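Local coordinates for protein probable thiamine pyrophosphokinase (Staphylococcus saprophyticus, PDB 3L8M) that probably transfers pyrophosphate from ATP to thiamine, making thiamine diphosphate, at residues Q84-G89 with A119-N124. Residues are numbered along the deposited sequence; the frame is centred on the assembly and turned at random.
With NA (sodium ion), chain C.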
# COMPACT_ATOMS: atom_id res chain seq x y z
N GLN A 84 22.17 4.32 -4.23
CA GLN A 84 20.94 5.07 -4.46
C GLN A 84 19.77 4.54 -3.65
O GLN A 84 18.85 5.29 -3.35
CB GLN A 84 20.58 5.06 -5.94
CG GLN A 84 21.40 6.01 -6.77
CD GLN A 84 21.31 7.44 -6.27
OE1 GLN A 84 20.21 7.95 -6.01
NE2 GLN A 84 22.46 8.10 -6.14
N ALA A 85 19.80 3.25 -3.32
CA ALA A 85 18.72 2.67 -2.52
C ALA A 85 18.95 3.04 -1.07
O ALA A 85 18.00 3.35 -0.34
CB ALA A 85 18.67 1.14 -2.67
N VAL A 86 20.21 3.01 -0.64
CA VAL A 86 20.56 3.35 0.73
C VAL A 86 20.27 4.83 0.98
O VAL A 86 19.91 5.22 2.09
CB VAL A 86 22.06 3.02 1.04
CG1 VAL A 86 22.47 3.62 2.38
CG2 VAL A 86 22.25 1.51 1.10
N LYS A 87 20.40 5.66 -0.05
CA LYS A 87 20.13 7.09 0.10
C LYS A 87 18.64 7.37 0.34
O LYS A 87 18.29 8.36 0.99
CB LYS A 87 20.58 7.85 -1.15
CG LYS A 87 22.04 8.20 -1.18
CD LYS A 87 22.37 9.11 -2.36
CE LYS A 87 23.80 9.62 -2.26
NZ LYS A 87 23.96 10.41 -1.00
N ARG A 88 17.78 6.51 -0.19
CA ARG A 88 16.33 6.67 -0.03
C ARG A 88 15.79 6.00 1.24
O ARG A 88 14.59 5.97 1.48
CB ARG A 88 15.61 6.13 -1.27
CG ARG A 88 15.86 6.94 -2.56
CD ARG A 88 15.42 6.19 -3.82
NE ARG A 88 15.43 7.02 -5.02
CZ ARG A 88 16.52 7.58 -5.56
NH1 ARG A 88 17.71 7.40 -4.99
NH2 ARG A 88 16.43 8.31 -6.66
N GLY A 89 16.69 5.45 2.05
CA GLY A 89 16.25 4.83 3.29
C GLY A 89 15.95 3.34 3.26
O GLY A 89 15.38 2.80 4.20
N ALA A 119 29.23 -1.28 6.59
CA ALA A 119 29.44 -1.97 7.86
C ALA A 119 28.97 -1.11 9.03
O ALA A 119 28.21 -1.57 9.88
CB ALA A 119 30.91 -2.31 8.02
N LYS A 120 29.43 0.14 9.07
CA LYS A 120 29.06 1.05 10.14
C LYS A 120 27.55 1.28 10.16
O LYS A 120 26.93 1.28 11.23
CB LYS A 120 29.80 2.38 9.97
CG LYS A 120 30.34 2.61 8.56
CD LYS A 120 31.46 3.63 8.56
CE LYS A 120 32.24 3.57 7.25
NZ LYS A 120 33.47 4.41 7.28
N MSE A 121 26.95 1.46 8.99
CA MSE A 121 25.51 1.66 8.88
C MSE A 121 24.80 0.36 9.25
O MSE A 121 25.44 -0.69 9.40
CB MSE A 121 25.15 2.12 7.47
CG MSE A 121 25.84 3.44 7.08
SE MSE A 121 25.70 3.95 5.22
CE MSE A 121 24.27 5.24 5.35
N ASN A 122 23.48 0.40 9.41
CA ASN A 122 22.74 -0.80 9.77
C ASN A 122 22.02 -1.37 8.55
O ASN A 122 20.83 -1.68 8.62
CB ASN A 122 21.73 -0.47 10.87
CG ASN A 122 21.39 -1.68 11.73
OD1 ASN A 122 22.24 -2.19 12.47
ND2 ASN A 122 20.15 -2.15 11.63
N ILE A 123 22.75 -1.51 7.45
CA ILE A 123 22.20 -2.03 6.20
C ILE A 123 22.41 -3.54 6.07
O ILE A 123 23.40 -4.09 6.55
CB ILE A 123 22.86 -1.31 4.99
CG1 ILE A 123 22.27 -1.83 3.68
CG2 ILE A 123 24.35 -1.53 5.02
CD1 ILE A 123 20.89 -1.28 3.37
N ASN A 124 21.47 -4.20 5.40
CA ASN A 124 21.53 -5.65 5.20
C ASN A 124 21.42 -5.97 3.71
O ASN A 124 20.32 -6.00 3.16
CB ASN A 124 20.38 -6.33 5.95
CG ASN A 124 20.32 -7.82 5.71
OD1 ASN A 124 19.27 -8.44 5.85
ND2 ASN A 124 21.46 -8.41 5.36
NA NA C . 18.56 -8.38 2.81
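With chi1 at 170°, V86 turns its two methyls to different partners: CG1 lies anti to the backbone N and is aimed at M121, while CG2, beside that N, faces I123. M121, a selenomethionine, runs extended as far as SE and then bends at chi3 (100°), which brings its terminal methyl round to V86. The two side chains meet tip to tip, CG1 of V86 standing 3.8 Å from CE of M121. I123 comes in at a slant, and its CD1 reaches CG2 of V86, also at 3.8 Å. V86 thus bridges two residues of the loop in a purely apolar contact near the surface. Y118 of helix 116-119 packs against both V86 and I123.

The contact, within the thiamin pyrophosphokinase catalytic domain, joins the C-terminal end of helix 77-87 to the loop leading into strand 124-128. That strand and its parallel neighbour 92-96 form a beta-alpha-beta crossover through helices 103-113 and 116-119. G89, with positive phi, ends the helix in a Schellman motif, its N hydrogen-bonded to V86 O at 3.2 Å. R88 folds back over the last turn, where its NH1 donates hydrogen bonds to two oxygens of Q84: the side-chain OE1 at 2.8 Å, in the guanidinium plane, and the backbone O at 2.9 Å, tilted from that plane. NH2 of R88 donates a hydrogen bond to R88 O of the second subunit, so this helix end also lies at a subunit interface. Beyond I123, N124 O binds a sodium ion at 3.0 Å, with OD1 of D94 as a second protein ligand.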